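Local coordinates for glycosylation Associate Protein 1 (Streptococcus agalactiae serotype V, PDB 6OYC) that probably acts with its partner proteins Gap2 and Gap3 in the accessory Sec system, where adhesins are glycosylated and secreted, at residues F104-P108 / F109-V113; M90-F93 / R94-N97; M56-L59 / R60-L63; R358-E361 / S362-L365. One frame throughout, in Å; residues are numbered along the deposited sequence.

Interaction 1 (F104-P108 / F109-V113); sequences FTYTP and FIVLV
The ring of Y106 lies under one methyl of V111: CG2 sits 3.6 Å from the ring centroid and only 10° off the ring normal, a CH-pi contact over the middle of the face. Carried by a non-hydrogen-bonded antiparallel pair, the two side chains run side by side, and the branched valine can offer CG2 to the ring while CG1 lies 4.1 Å from CB of F104. The F104 ring turns its edge to its own cross-strand partner, CD1 lying 3.9 Å from CG2 of V113. Between these pairs, T105 and L112 bond both ways through their backbones, and their side chains stand on the other face of the sheet. Beyond Y106 the chain reverses. T107 N bonds to I110 O, while T107 OG1, placed between the backbone N and the carbonyl carbon (chi1 89°), accepts hydrogen bonds from F109 N (2.9 Å) and I110 N (3.0 Å). A threonine hydroxyl thus ties down the loop that P108 bends, the first of the two bonds making an ST turn. F109 extends from this loop to meet Y23 and F360. The whole is a tight beta hairpin whose first strand, 103-106, lies at one border of the large antiparallel sheet.

Interaction 2 (M90-F93 / R94-N97); sequences MIDF and RQLN
An Asx turn opens a single 3-10-like turn at F93 and R94, in the loop between helix 76-80 and strand 103-106. D92 OD1 accepts the N-H of R94 at 2.9 Å, approached from above the carboxylate plane. The torsion chi1 of 178° turns the carboxylate away from its own N, to where OD1 meets the R94 N-H. Aspartate suits the place because its side chain is just long enough for this bond. The backbone adds two successive i to i+3 bonds: Q95 N to D92 O at 2.9 Å, and a weaker one, L96 N to F93 O at 3.3 Å. CG of the exposed R94 lies over one face of the buried F93 ring, 3.9 Å from its centroid and shifted toward the rim, in a CH-pi contact. Here the arginine works through its aliphatic stem, and its guanidinium plane stands 79° from the ring. The far end reaches Y106, to whose OH NH1 is hydrogen-bonded, and F93 itself meets F104 edge-to-face. Chemically, the carboxylate is engaged by an amide rather than by the guanidinium, since OD1 of D92 and NE of R94 stay 5.2 Å apart; their opposite charges would probably add only a modest attraction.

Interaction 3 (M56-L59 / R60-L63); sequences MPNL and RYYL
Over one face of the R60 guanidinium lies CB of L59, 3.9 Å from CZ, while the edge of the group is turned to the backbone carbonyls of M56 and P57. NH2 gives each a weak hydrogen bond, at 3.3 Å to M56 O and 3.2 Å to P57 O. Water 2, also at the edge, accepts from the same NH2 and donates to M56 O; three acceptors thus share two N-H groups, which fits the long carbonyl bonds. The Y62 ring has CE of M56 over one face, 4.4 Å from CG, and the Y61 ring has OD1 of N58 near its plane, with CD2 3.9 Å away. All this happens where a type I beta turn, M56 to L59, runs into helix 59-65. N58 holds the N-cap position, though its side chain makes no capping bond, OD1 being bonded to N130 ND2. The first helical bonds are Y62 N to N58 O and L63 N to L59 O. Bends at chi2 and chi3 fold R60 back to the turn. Arginine, long and with several N-H groups, suits the place: it serves two carbonyls and still reaches D150 through NE, in a salt bridge, and Y73 through NH1. Further along, CD1 of L59 packs 3.9 Å from CG of L63, apolar branches directed toward Y73 and strand 48-52.

Interaction 4 (R358-E361 / S362-L365); sequences REFE and SRQL. With SO4 (sulfate ion), chain K.
R363, in the first turn of its helix, bends its side chain back toward the chain that precedes the helix, so that its guanidinium serves backbone carbonyls there. NH1 meets R358 O at 3.1 Å, a weak bond with an N-H...O angle of only 125°, and is also hydrogen-bonded to the carbonyl of E357. A bend at chi3 makes this return possible, and one face of the guanidinium then covers CA of F360. The F360 side chain runs beside it and points the same way; CD1 lies 3.9 Å from NH1, but the planes are 65° apart and the approach is oblique, so this is no flat stack. Phenylalanine suits the position because its flat apolar ring can lie beside the guanidinium and also meet the ring of F109.

These residues form the N-terminal end of helix 360-375, which follows strand 349-354 in a six-stranded parallel sheet, as expected of a Rossmann-like domain of the GT-B type. E359 holds the N-cap position, its carboxylate leading away from the helix. Regular i to i+4 bonds follow: R363 N to E359 O at 3.2 Å, Q364 N to F360 O at 2.9 Å and L365 N to E361 O at 3.0 Å.

R358, before the cap, stretches the other way. Its extended chain brings NE to 2.7 Å from O3 of a sulfate, a weak bond because the angle is 129°; T27 also bonds this ion, which probably came from the crystallisation liquor. The guanidinium makes a cation-pi contact with F24 and bonds through NH1 to the F24 carbonyl.

How the interactions relate
Along the chain the order is interaction 3, interaction 2, interaction 1, interaction 4. Interaction 3 belongs to the domain built on the seven-stranded parallel sheet, interaction 4 to that of the second parallel sheet, and their centres stand 28 Å apart. Interaction 1 lies in the ten-stranded antiparallel sheet, and interaction 2 in the loop leading into it. Their centres are 14 Å apart and they touch through an arginine-tyrosine bond. The hairpin turn also reaches interaction 4 by a contact between phenylalanines, and M90 of the loop packs on Y61 of interaction 3. The hairpin turn and the loop before it therefore touch both parallel-sheet domains, consistent with the GT-B relationship.

Interaction 1 (F104-P108 / F109-V113)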
loop_
_atom_site.group_PDB
_atom_site.type_symbol
_atom_site.label_atom_id
_atom_site.label_comp_id
_atom_site.label_asym_id
_atom_site.label_seq_id
_atom_site.Cartn_x
_atom_site.Cartn_y
_atom_site.Cartn_z
ATOM N N PHE A 104 -4.618 6.506 32.500
ATOM C CA PHE A 104 -4.087 6.147 31.192
ATOM C C PHE A 104 -2.822 5.314 31.354
ATOM O O PHE A 104 -1.882 5.737 32.029
ATOM C CB PHE A 104 -3.782 7.400 30.364
ATOM C CG PHE A 104 -4.956 8.326 30.192
ATOM C CD1 PHE A 104 -6.150 7.871 29.654
ATOM C CD2 PHE A 104 -4.859 9.660 30.554
ATOM C CE1 PHE A 104 -7.236 8.749 29.479
ATOM C CE2 PHE A 104 -5.932 10.533 30.386
ATOM C CZ PHE A 104 -7.116 10.078 29.847
ATOM N N THR A 105 -2.792 4.147 30.732
ATOM C CA THR A 105 -1.594 3.328 30.679
ATOM C C THR A 105 -1.044 3.414 29.262
ATOM O O THR A 105 -1.672 2.915 28.321
ATOM C CB THR A 105 -1.887 1.874 31.059
ATOM O OG1 THR A 105 -2.457 1.811 32.378
ATOM C CG2 THR A 105 -0.593 1.034 31.006
ATOM N N TYR A 106 0.120 4.052 29.115
ATOM C CA TYR A 106 0.815 4.180 27.836
ATOM C C TYR A 106 1.690 2.945 27.612
ATOM O O TYR A 106 2.650 2.709 28.354
ATOM C CB TYR A 106 1.645 5.465 27.807
ATOM C CG TYR A 106 0.809 6.700 27.540
ATOM C CD1 TYR A 106 -0.211 7.092 28.434
ATOM C CD2 TYR A 106 1.004 7.459 26.388
ATOM C CE1 TYR A 106 -0.986 8.211 28.190
ATOM C CE2 TYR A 106 0.209 8.580 26.123
ATOM C CZ TYR A 106 -0.782 8.948 27.023
ATOM O OH TYR A 106 -1.555 10.055 26.756
ATOM N N THR A 107 1.347 2.142 26.616
ATOM C CA THR A 107 2.197 1.011 26.255
ATOM C C THR A 107 3.070 1.464 25.088
ATOM O O THR A 107 2.899 2.589 24.591
ATOM C CB THR A 107 1.357 -0.222 25.877
ATOM O OG1 THR A 107 1.049 -0.200 24.467
ATOM C CG2 THR A 107 0.054 -0.267 26.693
ATOM N N PRO A 108 4.021 0.648 24.624
ATOM C CA PRO A 108 4.771 1.027 23.419
ATOM C C PRO A 108 3.927 1.073 22.151
ATOM O O PRO A 108 4.460 1.437 21.100
ATOM C CB PRO A 108 5.854 -0.064 23.323
ATOM C CG PRO A 108 6.021 -0.559 24.707
ATOM C CD PRO A 108 4.659 -0.474 25.342
ATOM N N PHE A 109 2.636 0.733 22.192
ATOM C CA PHE A 109 1.870 0.625 20.953
ATOM C C PHE A 109 0.508 1.326 21.005
ATOM O O PHE A 109 0.055 1.847 19.984
ATOM C CB PHE A 109 1.704 -0.855 20.583
ATOM C CG PHE A 109 3.020 -1.575 20.363
ATOM C CD1 PHE A 109 3.741 -1.403 19.171
ATOM C CD2 PHE A 109 3.551 -2.407 21.343
ATOM C CE1 PHE A 109 4.972 -2.064 18.969
ATOM C CE2 PHE A 109 4.774 -3.076 21.142
ATOM C CZ PHE A 109 5.487 -2.898 19.957
ATOM N N ILE A 110 -0.151 1.351 22.174
ATOM C CA ILE A 110 -1.482 1.925 22.343
ATOM C C ILE A 110 -1.569 2.559 23.728
ATOM O O ILE A 110 -0.659 2.436 24.550
ATOM C CB ILE A 110 -2.596 0.867 22.194
ATOM C CG1 ILE A 110 -2.519 -0.119 23.361
ATOM C CG2 ILE A 110 -2.537 0.148 20.822
ATOM C CD1 ILE A 110 -3.669 -1.071 23.412
ATOM N N VAL A 111 -2.718 3.173 24.018
ATOM C CA VAL A 111 -3.034 3.661 25.359
ATOM C C VAL A 111 -4.219 2.873 25.903
ATOM O O VAL A 111 -5.217 2.674 25.202
ATOM C CB VAL A 111 -3.326 5.176 25.369
ATOM C CG1 VAL A 111 -3.774 5.593 26.739
ATOM C CG2 VAL A 111 -2.069 5.975 24.996
ATOM N N LEU A 112 -4.094 2.400 27.139
ATOM C CA LEU A 112 -5.203 1.794 27.864
ATOM C C LEU A 112 -5.887 2.831 28.752
ATOM O O LEU A 112 -5.223 3.518 29.542
ATOM C CB LEU A 112 -4.716 0.619 28.708
ATOM C CG LEU A 112 -4.092 -0.472 27.838
ATOM C CD1 LEU A 112 -3.347 -1.509 28.703
ATOM C CD2 LEU A 112 -5.176 -1.130 26.960
ATOM N N VAL A 113 -7.208 2.948 28.605
ATOM C CA VAL A 113 -8.049 3.742 29.491
ATOM C C VAL A 113 -8.751 2.778 30.443
ATOM O O VAL A 113 -9.579 1.961 30.014
ATOM C CB VAL A 113 -9.068 4.567 28.707
ATOM C CG1 VAL A 113 -9.912 5.422 29.665
ATOM C CG2 VAL A 113 -8.358 5.412 27.679
HETATM O O HOH W 1 -5.022 2.544 32.175
#

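Interaction 2 (M90-F93 / R94-N97)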
loop_
_atom_site.group_PDB
_atom_site.type_symbol
_atom_site.label_atom_id
_atom_site.label_comp_id
_atom_site.label_asym_id
_atom_site.label_seq_id
_atom_site.Cartn_x
_atom_site.Cartn_y
_atom_site.Cartn_z
ATOM N N MET A 90 -8.002 18.607 15.397
ATOM C CA MET A 90 -6.923 17.720 15.840
ATOM C C MET A 90 -7.337 17.122 17.180
ATOM O O MET A 90 -7.160 17.744 18.225
ATOM C CB MET A 90 -5.601 18.474 15.957
ATOM C CG MET A 90 -5.352 19.458 14.816
ATOM S SD MET A 90 -5.330 18.639 13.202
ATOM C CE MET A 90 -4.212 17.247 13.464
ATOM N N ILE A 91 -7.878 15.911 17.152
ATOM C CA ILE A 91 -8.465 15.330 18.352
ATOM C C ILE A 91 -7.368 14.844 19.294
ATOM O O ILE A 91 -6.537 14.010 18.919
ATOM C CB ILE A 91 -9.420 14.181 18.006
ATOM C CG1 ILE A 91 -10.535 14.659 17.078
ATOM C CG2 ILE A 91 -9.988 13.592 19.304
ATOM C CD1 ILE A 91 -11.356 13.524 16.523
ATOM N N ASP A 92 -7.388 15.343 20.527
ATOM C CA ASP A 92 -6.568 14.830 21.623
ATOM C C ASP A 92 -7.456 13.931 22.473
ATOM O O ASP A 92 -8.342 14.422 23.190
ATOM C CB ASP A 92 -6.006 15.979 22.453
ATOM C CG ASP A 92 -5.184 15.512 23.657
ATOM O OD1 ASP A 92 -5.082 14.287 23.951
ATOM O OD2 ASP A 92 -4.620 16.413 24.312
ATOM N N PHE A 93 -7.222 12.619 22.395
ATOM C CA PHE A 93 -8.102 11.683 23.084
ATOM C C PHE A 93 -8.151 11.939 24.590
ATOM O O PHE A 93 -9.118 11.537 25.247
ATOM C CB PHE A 93 -7.653 10.249 22.807
ATOM C CG PHE A 93 -6.532 9.800 23.701
ATOM C CD1 PHE A 93 -5.210 10.103 23.385
ATOM C CD2 PHE A 93 -6.797 9.122 24.888
ATOM C CE1 PHE A 93 -4.165 9.710 24.232
ATOM C CE2 PHE A 93 -5.754 8.729 25.730
ATOM C CZ PHE A 93 -4.443 9.024 25.389
ATOM N N ARG A 94 -7.123 12.583 25.158
ATOM C CA ARG A 94 -7.110 12.847 26.592
ATOM C C ARG A 94 -8.202 13.832 27.012
ATOM O O ARG A 94 -8.532 13.913 28.201
ATOM C CB ARG A 94 -5.730 13.386 27.020
ATOM C CG ARG A 94 -4.606 12.370 26.979
ATOM C CD ARG A 94 -3.274 13.014 27.308
ATOM N NE ARG A 94 -3.164 13.326 28.734
ATOM C CZ ARG A 94 -2.679 12.506 29.674
ATOM N NH1 ARG A 94 -2.215 11.282 29.376
ATOM N NH2 ARG A 94 -2.656 12.929 30.930
ATOM N N GLN A 95 -8.765 14.583 26.072
ATOM C CA GLN A 95 -9.776 15.583 26.386
ATOM C C GLN A 95 -11.201 15.133 26.076
ATOM O O GLN A 95 -12.118 15.963 26.098
ATOM C CB GLN A 95 -9.447 16.882 25.650
ATOM C CG GLN A 95 -8.050 17.336 26.007
ATOM C CD GLN A 95 -7.818 18.796 25.788
ATOM O OE1 GLN A 95 -8.683 19.633 26.067
ATOM N NE2 GLN A 95 -6.637 19.125 25.276
ATOM N N LEU A 96 -11.416 13.845 25.806
ATOM C CA LEU A 96 -12.759 13.335 25.581
ATOM C C LEU A 96 -13.503 13.176 26.911
ATOM O O LEU A 96 -12.916 13.230 28.008
ATOM C CB LEU A 96 -12.711 11.998 24.852
ATOM C CG LEU A 96 -11.991 12.094 23.508
ATOM C CD1 LEU A 96 -11.893 10.752 22.821
ATOM C CD2 LEU A 96 -12.715 13.098 22.634
ATOM N N ASN A 97 -14.816 12.960 26.803
ATOM C CA ASN A 97 -15.672 12.852 27.984
ATOM C C ASN A 97 -15.606 11.435 28.557
ATOM O O ASN A 97 -16.578 10.683 28.565
ATOM C CB ASN A 97 -17.099 13.264 27.652
ATOM C CG ASN A 97 -17.250 14.759 27.513
ATOM O OD1 ASN A 97 -16.625 15.520 28.229
ATOM N ND2 ASN A 97 -18.060 15.186 26.572
#

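Interaction 3 (M56-L59 / R60-L63)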
loop_
_atom_site.group_PDB
_atom_site.type_symbol
_atom_site.label_atom_id
_atom_site.label_comp_id
_atom_site.label_asym_id
_atom_site.label_seq_id
_atom_site.Cartn_x
_atom_site.Cartn_y
_atom_site.Cartn_z
ATOM N N MET A 56 -13.579 5.447 3.517
ATOM C CA MET A 56 -12.164 5.787 3.725
ATOM C C MET A 56 -12.009 6.979 4.671
ATOM O O MET A 56 -11.610 8.077 4.262
ATOM C CB MET A 56 -11.490 6.064 2.376
ATOM C CG MET A 56 -11.264 4.810 1.542
ATOM S SD MET A 56 -9.901 3.883 2.265
ATOM C CE MET A 56 -8.520 4.585 1.346
ATOM N N PRO A 57 -12.286 6.787 5.962
ATOM C CA PRO A 57 -12.172 7.918 6.912
ATOM C C PRO A 57 -10.758 8.477 7.031
ATOM O O PRO A 57 -10.589 9.614 7.492
ATOM C CB PRO A 57 -12.649 7.312 8.238
ATOM C CG PRO A 57 -12.447 5.818 8.063
ATOM C CD PRO A 57 -12.705 5.540 6.626
ATOM N N ASN A 58 -9.740 7.727 6.613
ATOM C CA ASN A 58 -8.357 8.184 6.661
ATOM C C ASN A 58 -7.831 8.563 5.284
ATOM O O ASN A 58 -6.622 8.502 5.042
ATOM C CB ASN A 58 -7.459 7.116 7.282
ATOM C CG ASN A 58 -6.417 7.713 8.156
ATOM O OD1 ASN A 58 -6.722 8.561 8.999
ATOM N ND2 ASN A 58 -5.153 7.314 7.947
ATOM N N LEU A 59 -8.728 8.966 4.377
ATOM C CA LEU A 59 -8.359 9.121 2.973
ATOM C C LEU A 59 -7.344 10.244 2.780
ATOM O O LEU A 59 -6.437 10.131 1.943
ATOM C CB LEU A 59 -9.611 9.371 2.137
ATOM C CG LEU A 59 -9.421 9.623 0.641
ATOM C CD1 LEU A 59 -8.638 8.496 -0.006
ATOM C CD2 LEU A 59 -10.788 9.786 -0.046
ATOM N N ARG A 60 -7.470 11.335 3.541
ATOM C CA ARG A 60 -6.611 12.479 3.262
ATOM C C ARG A 60 -5.161 12.191 3.664
ATOM O O ARG A 60 -4.231 12.527 2.922
ATOM C CB ARG A 60 -7.171 13.734 3.941
ATOM C CG ARG A 60 -8.348 14.398 3.148
ATOM C CD ARG A 60 -9.620 14.577 3.987
ATOM N NE ARG A 60 -10.014 13.342 4.656
ATOM C CZ ARG A 60 -10.840 12.436 4.141
ATOM N NH1 ARG A 60 -11.405 12.635 2.945
ATOM N NH2 ARG A 60 -11.108 11.329 4.830
ATOM N N TYR A 61 -4.945 11.521 4.808
ATOM C CA TYR A 61 -3.594 11.072 5.122
ATOM C C TYR A 61 -3.119 10.059 4.103
ATOM O O TYR A 61 -1.956 10.091 3.689
ATOM C CB TYR A 61 -3.503 10.479 6.530
ATOM C CG TYR A 61 -3.379 11.553 7.577
ATOM C CD1 TYR A 61 -2.362 12.512 7.503
ATOM C CD2 TYR A 61 -4.293 11.645 8.622
ATOM C CE1 TYR A 61 -2.258 13.517 8.453
ATOM C CE2 TYR A 61 -4.196 12.640 9.568
ATOM C CZ TYR A 61 -3.183 13.577 9.470
ATOM O OH TYR A 61 -3.094 14.558 10.408
ATOM N N TYR A 62 -4.004 9.160 3.681
ATOM C CA TYR A 62 -3.598 8.170 2.693
ATOM C C TYR A 62 -3.066 8.850 1.439
ATOM O O TYR A 62 -1.963 8.535 0.970
ATOM C CB TYR A 62 -4.767 7.237 2.373
ATOM C CG TYR A 62 -4.388 6.019 1.540
ATOM C CD1 TYR A 62 -4.407 6.080 0.143
ATOM C CD2 TYR A 62 -4.041 4.804 2.143
ATOM C CE1 TYR A 62 -4.082 4.966 -0.638
ATOM C CE2 TYR A 62 -3.705 3.685 1.373
ATOM C CZ TYR A 62 -3.732 3.771 -0.018
ATOM O OH TYR A 62 -3.409 2.673 -0.799
ATOM N N LEU A 63 -3.813 9.830 0.915
ATOM C CA LEU A 63 -3.394 10.515 -0.308
ATOM C C LEU A 63 -2.143 11.333 -0.071
ATOM O O LEU A 63 -1.273 11.422 -0.949
ATOM C CB LEU A 63 -4.506 11.418 -0.835
ATOM C CG LEU A 63 -5.766 10.702 -1.349
ATOM C CD1 LEU A 63 -6.787 11.709 -1.818
ATOM C CD2 LEU A 63 -5.422 9.716 -2.459
HETATM O O HOH W 2 -13.166 10.203 3.122
#

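Interaction 4 (R358-E361 / S362-L365)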
loop_
_atom_site.group_PDB
_atom_site.type_symbol
_atom_site.label_atom_id
_atom_site.label_comp_id
_atom_site.label_asym_id
_atom_site.label_seq_id
_atom_site.Cartn_x
_atom_site.Cartn_y
_atom_site.Cartn_z
ATOM N N ARG A 358 5.279 -8.814 9.810
ATOM C CA ARG A 358 4.628 -8.024 10.853
ATOM C C ARG A 358 4.370 -8.831 12.127
ATOM O O ARG A 358 4.302 -8.249 13.216
ATOM C CB ARG A 358 3.325 -7.425 10.321
ATOM C CG ARG A 358 2.237 -8.406 9.998
ATOM C CD ARG A 358 0.989 -7.662 9.525
ATOM N NE ARG A 358 -0.014 -8.585 9.022
ATOM C CZ ARG A 358 -1.301 -8.295 8.835
ATOM N NH1 ARG A 358 -1.772 -7.081 9.107
ATOM N NH2 ARG A 358 -2.121 -9.229 8.376
ATOM N N GLU A 359 4.246 -10.151 12.019
ATOM C CA GLU A 359 4.003 -10.976 13.195
ATOM C C GLU A 359 5.179 -10.876 14.158
ATOM O O GLU A 359 6.338 -11.079 13.777
ATOM C CB GLU A 359 3.764 -12.438 12.800
ATOM C CG GLU A 359 2.400 -12.738 12.152
ATOM C CD GLU A 359 1.205 -12.488 13.084
ATOM O OE1 GLU A 359 1.405 -12.193 14.290
ATOM O OE2 GLU A 359 0.052 -12.578 12.603
ATOM N N PHE A 360 4.874 -10.565 15.417
ATOM C CA PHE A 360 5.933 -10.233 16.358
ATOM C C PHE A 360 6.821 -11.442 16.629
ATOM O O PHE A 360 8.043 -11.374 16.457
ATOM C CB PHE A 360 5.334 -9.667 17.651
ATOM C CG PHE A 360 4.767 -8.239 17.514
ATOM C CD1 PHE A 360 4.478 -7.686 16.272
ATOM C CD2 PHE A 360 4.515 -7.465 18.641
ATOM C CE1 PHE A 360 3.963 -6.397 16.164
ATOM C CE2 PHE A 360 3.994 -6.169 18.538
ATOM C CZ PHE A 360 3.722 -5.641 17.300
ATOM N N GLU A 361 6.228 -12.579 16.988
ATOM C CA GLU A 361 7.057 -13.695 17.441
ATOM C C GLU A 361 7.843 -14.327 16.293
ATOM O O GLU A 361 8.993 -14.744 16.481
ATOM C CB GLU A 361 6.212 -14.727 18.179
ATOM C CG GLU A 361 6.328 -14.579 19.704
ATOM C CD GLU A 361 7.685 -15.020 20.256
ATOM O OE1 GLU A 361 8.615 -14.187 20.305
ATOM O OE2 GLU A 361 7.819 -16.193 20.662
ATOM N N SER A 362 7.263 -14.384 15.096
ATOM C CA SER A 362 8.025 -14.846 13.937
ATOM C C SER A 362 9.264 -13.979 13.712
ATOM O O SER A 362 10.381 -14.494 13.574
ATOM C CB SER A 362 7.122 -14.862 12.700
ATOM O OG SER A 362 7.880 -14.795 11.507
ATOM N N ARG A 363 9.091 -12.654 13.705
ATOM C CA ARG A 363 10.226 -11.749 13.548
ATOM C C ARG A 363 11.264 -11.958 14.646
ATOM O O ARG A 363 12.470 -12.004 14.370
ATOM C CB ARG A 363 9.731 -10.303 13.543
ATOM C CG ARG A 363 10.497 -9.387 12.645
ATOM C CD ARG A 363 9.806 -8.049 12.507
ATOM N NE ARG A 363 9.518 -7.424 13.797
ATOM C CZ ARG A 363 8.297 -7.111 14.225
ATOM N NH1 ARG A 363 7.226 -7.384 13.479
ATOM N NH2 ARG A 363 8.143 -6.543 15.413
ATOM N N GLN A 364 10.813 -12.104 15.895
ATOM C CA GLN A 364 11.738 -12.306 17.009
ATOM C C GLN A 364 12.588 -13.548 16.794
ATOM O O GLN A 364 13.799 -13.526 17.031
ATOM C CB GLN A 364 10.954 -12.408 18.322
ATOM C CG GLN A 364 11.805 -12.428 19.582
ATOM C CD GLN A 364 12.583 -11.142 19.780
ATOM O OE1 GLN A 364 12.009 -10.055 19.845
ATOM N NE2 GLN A 364 13.904 -11.263 19.878
ATOM N N LEU A 365 11.971 -14.636 16.329
ATOM C CA LEU A 365 12.707 -15.873 16.076
ATOM C C LEU A 365 13.754 -15.687 14.986
ATOM O O LEU A 365 14.885 -16.164 15.121
ATOM C CB LEU A 365 11.730 -16.985 15.693
ATOM C CG LEU A 365 10.929 -17.546 16.873
ATOM C CD1 LEU A 365 10.246 -18.806 16.452
ATOM C CD2 LEU A 365 11.842 -17.811 18.071
HETATM S S SO4 K . 0.672 -10.397 5.615
HETATM O O1 SO4 K . 1.412 -9.251 5.095
HETATM O O2 SO4 K . -0.675 -10.439 5.028
HETATM O O3 SO4 K . 0.631 -10.293 7.072
HETATM O O4 SO4 K . 1.374 -11.635 5.260
#